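Long-range contact in succinylglutamate desuccinylase (Chromobacterium violaceum, PDB 1YW4), which probably hydrolyses N-succinyl-L-glutamate to succinate and glutamate, the last step of arginine degradation by the AST pathway, using one zinc ion per subunit: residues 144-149 against 209-214. Numbering follows the deposited sequence.
Sequences LHYDLH and DAFTLE. With ZN (zinc ion), chain C.
The backbone amides of His145, Asp147 and His149 donate to the carbonyls of Asp209, Phe211 and Leu213, while the amides of Phe211 and Leu213 return bonds to His145 O and Asp147 O. The pairing is parallel, the strands 20° apart; the middle bond, Asp147 N to Phe211 O, spans 2.9 Å and is almost straight.

Apolar contacts fill the face that carries Tyr146, Leu148, Phe211 and Leu213. The rings of Tyr146 and Phe211 run side by side with planes 13° apart, meeting rim to rim at Tyr146 CE1 and Phe211 CD1 (3.6 Å). Leu213 lies alongside Leu148 and Tyr146, one methyl, CD1, touching Leu148 CD2 at 3.8 Å and Tyr146 CB at 4.0 Å. Helix 174-181 packs on this side, where Gln176 takes up the Tyr146 hydroxyl.

The two strands are central neighbours in the catalytic domain, whose zinc-exopeptidase-like fold carries the metal site at the C-terminal ends of its parallel strands. On the face of Asp147, His149, Thr212 and Glu214, His149 ND1 binds zinc at 2.3 Å, alongside His56 and Glu59. With CG anti to the carbonyl carbon (chi1 -66°), the ring turns back along its own strand, ND1 facing zinc and NE2 donating to Asp147 OD2 (2.6 Å). OD2 lies in the imidazole plane, whereas NE2 approaches from above the carboxylate plane. Held at both nitrogens, the ring has its rotation fixed, and the acid may make ND1 a stronger ligand. Thr212 supplies both a hydroxyl and a methyl: OG1 bonds Ser199 and a water shared with Asp147 OD2, while CG2 rests 3.6 Å from His149 CD2. Glu214, the predicted active-site residue, bends at chi2 to bring OE2 3.4 Å from His149 CB, where it accepts a hydrogen bond from the zinc-bound water, consistent with that role.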
ATOM      1  N   LEU A 144      21.294   2.837 -17.617  1.00 16.94           N
ATOM      2  CA  LEU A 144      19.957   3.394 -17.778  1.00 15.73           C
ATOM      3  C   LEU A 144      19.245   2.955 -19.054  1.00 14.81           C
ATOM      4  O   LEU A 144      19.802   3.030 -20.145  1.00 14.79           O
ATOM      5  CB  LEU A 144      20.044   4.922 -17.754  1.00 14.92           C
ATOM      6  CG  LEU A 144      20.742   5.560 -16.548  1.00 13.50           C
ATOM      7  CD1 LEU A 144      20.931   7.054 -16.801  1.00 16.97           C
ATOM      8  CD2 LEU A 144      19.922   5.327 -15.299  1.00 13.15           C
ATOM      9  N   HIS A 145      18.001   2.521 -18.897  1.00 12.93           N
ATOM     10  CA  HIS A 145      17.186   2.064 -20.010  1.00 11.84           C
ATOM     11  C   HIS A 145      15.793   2.684 -20.003  1.00 10.16           C
ATOM     12  O   HIS A 145      15.039   2.516 -19.050  1.00 11.53           O
ATOM     13  CB  HIS A 145      17.053   0.542 -19.967  1.00  8.55           C
ATOM     14  CG  HIS A 145      16.147  -0.011 -21.021  1.00  9.30           C
ATOM     15  ND1 HIS A 145      15.891   0.648 -22.205  1.00 11.81           N
ATOM     16  CD2 HIS A 145      15.464  -1.177 -21.086  1.00  9.94           C
ATOM     17  CE1 HIS A 145      15.093  -0.092 -22.954  1.00  9.30           C
ATOM     18  NE2 HIS A 145      14.819  -1.203 -22.297  1.00  9.96           N
ATOM     19  N   TYR A 146      15.462   3.407 -21.064  1.00  9.13           N
ATOM     20  CA  TYR A 146      14.148   4.014 -21.173  1.00  8.73           C
ATOM     21  C   TYR A 146      13.526   3.437 -22.428  1.00  9.10           C
ATOM     22  O   TYR A 146      14.022   3.629 -23.544  1.00  9.45           O
ATOM     23  CB  TYR A 146      14.250   5.535 -21.283  1.00 11.23           C
ATOM     24  CG  TYR A 146      15.007   6.152 -20.129  1.00 13.54           C
ATOM     25  CD1 TYR A 146      14.473   6.157 -18.837  1.00 13.77           C
ATOM     26  CD2 TYR A 146      16.283   6.676 -20.321  1.00 14.06           C
ATOM     27  CE1 TYR A 146      15.200   6.667 -17.759  1.00 17.60           C
ATOM     28  CE2 TYR A 146      17.019   7.189 -19.258  1.00 18.24           C
ATOM     29  CZ  TYR A 146      16.476   7.181 -17.982  1.00 19.30           C
ATOM     30  OH  TYR A 146      17.213   7.674 -16.929  1.00 20.58           O
ATOM     31  N   ASP A 147      12.469   2.664 -22.216  1.00 10.33           N
ATOM     32  CA  ASP A 147      11.745   2.057 -23.311  1.00 11.53           C
ATOM     33  C   ASP A 147      10.594   3.040 -23.537  1.00 10.33           C
ATOM     34  O   ASP A 147       9.700   3.176 -22.703  1.00 12.96           O
ATOM     35  CB  ASP A 147      11.252   0.668 -22.906  1.00 10.71           C
ATOM     36  CG  ASP A 147      10.569  -0.049 -24.042  1.00 13.34           C
ATOM     37  OD1 ASP A 147      10.944   0.229 -25.209  1.00 11.59           O
ATOM     38  OD2 ASP A 147       9.674  -0.880 -23.770  1.00 10.59           O
ATOM     39  N   LEU A 148      10.658   3.739 -24.666  1.00 10.56           N
ATOM     40  CA  LEU A 148       9.700   4.778 -25.039  1.00 10.57           C
ATOM     41  C   LEU A 148       8.456   4.302 -25.792  1.00  9.89           C
ATOM     42  O   LEU A 148       8.564   3.676 -26.836  1.00  9.68           O
ATOM     43  CB  LEU A 148      10.431   5.833 -25.873  1.00  9.97           C
ATOM     44  CG  LEU A 148      11.835   6.186 -25.369  1.00 10.69           C
ATOM     45  CD1 LEU A 148      12.450   7.318 -26.209  1.00 11.82           C
ATOM     46  CD2 LEU A 148      11.737   6.611 -23.908  1.00 13.68           C
ATOM     47  N   HIS A 149       7.283   4.648 -25.263  1.00  9.00           N
ATOM     48  CA  HIS A 149       6.010   4.249 -25.844  1.00 11.76           C
ATOM     49  C   HIS A 149       5.007   5.402 -25.913  1.00 11.81           C
ATOM     50  O   HIS A 149       5.196   6.448 -25.289  1.00 11.64           O
ATOM     51  CB  HIS A 149       5.372   3.139 -24.987  1.00 10.48           C
ATOM     52  CG  HIS A 149       6.138   1.852 -24.974  1.00 11.59           C
ATOM     53  ND1 HIS A 149       5.676   0.706 -25.586  1.00 13.22           N
ATOM     54  CD2 HIS A 149       7.317   1.518 -24.397  1.00 10.69           C
ATOM     55  CE1 HIS A 149       6.534  -0.278 -25.388  1.00 12.25           C
ATOM     56  NE2 HIS A 149       7.540   0.189 -24.668  1.00 14.27           N
ATOM     57  N   ASP A 209      18.724   0.341 -14.297  1.00 17.49           N
ATOM     58  CA  ASP A 209      17.593   1.172 -13.907  1.00 17.81           C
ATOM     59  C   ASP A 209      16.793   1.362 -15.183  1.00 16.19           C
ATOM     60  O   ASP A 209      17.092   2.227 -15.997  1.00 14.78           O
ATOM     61  CB  ASP A 209      18.090   2.502 -13.358  1.00 18.42           C
ATOM     62  CG  ASP A 209      18.875   2.324 -12.075  1.00 20.86           C
ATOM     63  OD1 ASP A 209      18.317   1.749 -11.123  1.00 20.18           O
ATOM     64  OD2 ASP A 209      20.042   2.746 -12.025  1.00 22.51           O
ATOM     65  N   ALA A 210      15.781   0.522 -15.352  1.00 16.70           N
ATOM     66  CA  ALA A 210      14.967   0.538 -16.557  1.00 15.77           C
ATOM     67  C   ALA A 210      13.519   0.945 -16.310  1.00 15.99           C
ATOM     68  O   ALA A 210      12.935   0.608 -15.282  1.00 15.68           O
ATOM     69  CB  ALA A 210      15.022  -0.840 -17.203  1.00 15.77           C
ATOM     70  N   PHE A 211      12.947   1.668 -17.265  1.00 15.16           N
ATOM     71  CA  PHE A 211      11.568   2.103 -17.144  1.00 15.41           C
ATOM     72  C   PHE A 211      10.853   2.065 -18.497  1.00 14.03           C
ATOM     73  O   PHE A 211      11.479   2.197 -19.544  1.00 11.47           O
ATOM     74  CB  PHE A 211      11.498   3.543 -16.605  1.00 18.12           C
ATOM     75  CG  PHE A 211      12.390   3.802 -15.416  1.00 20.18           C
ATOM     76  CD1 PHE A 211      13.729   4.125 -15.592  1.00 20.91           C
ATOM     77  CD2 PHE A 211      11.894   3.702 -14.121  1.00 22.56           C
ATOM     78  CE1 PHE A 211      14.568   4.344 -14.497  1.00 20.36           C
ATOM     79  CE2 PHE A 211      12.726   3.918 -13.016  1.00 24.02           C
ATOM     80  CZ  PHE A 211      14.066   4.240 -13.211  1.00 23.12           C
ATOM     81  N   THR A 212       9.543   1.858 -18.462  1.00 14.61           N
ATOM     82  CA  THR A 212       8.736   1.893 -19.674  1.00 14.89           C
ATOM     83  C   THR A 212       8.126   3.294 -19.553  1.00 15.43           C
ATOM     84  O   THR A 212       7.550   3.627 -18.509  1.00 15.38           O
ATOM     85  CB  THR A 212       7.586   0.849 -19.653  1.00 15.66           C
ATOM     86  OG1 THR A 212       8.125  -0.478 -19.641  1.00 17.40           O
ATOM     87  CG2 THR A 212       6.696   1.018 -20.874  1.00 14.07           C
ATOM     88  N   LEU A 213       8.281   4.122 -20.584  1.00 14.33           N
ATOM     89  CA  LEU A 213       7.735   5.481 -20.560  1.00 15.07           C
ATOM     90  C   LEU A 213       6.594   5.672 -21.554  1.00 14.05           C
ATOM     91  O   LEU A 213       6.785   5.528 -22.751  1.00 14.69           O
ATOM     92  CB  LEU A 213       8.822   6.522 -20.869  1.00 15.66           C
ATOM     93  CG  LEU A 213      10.080   6.537 -19.990  1.00 16.97           C
ATOM     94  CD1 LEU A 213      10.976   7.719 -20.363  1.00 14.50           C
ATOM     95  CD2 LEU A 213       9.682   6.605 -18.542  1.00 14.74           C
ATOM     96  N   GLU A 214       5.405   5.974 -21.042  1.00 16.30           N
ATOM     97  CA  GLU A 214       4.233   6.239 -21.879  1.00 15.57           C
ATOM     98  C   GLU A 214       4.246   7.756 -21.979  1.00 14.78           C
ATOM     99  O   GLU A 214       3.826   8.444 -21.051  1.00 16.42           O
ATOM    100  CB  GLU A 214       2.959   5.756 -21.182  1.00 17.40           C
ATOM    101  CG  GLU A 214       2.777   4.245 -21.163  1.00 19.65           C
ATOM    102  CD  GLU A 214       2.519   3.669 -22.550  1.00 22.63           C
ATOM    103  OE1 GLU A 214       1.909   4.369 -23.380  1.00 22.70           O
ATOM    104  OE2 GLU A 214       2.909   2.514 -22.800  1.00 22.25           O
TER
HETATM  105 ZN    ZN C 501       3.507   0.604 -26.432  1.00 28.91          ZN
HETATM  106  O   HOH W   1       9.218  -2.128 -21.550  1.00  9.78           O
HETATM  107  O   HOH W   2       1.894   1.826 -25.276  1.00 15.54           O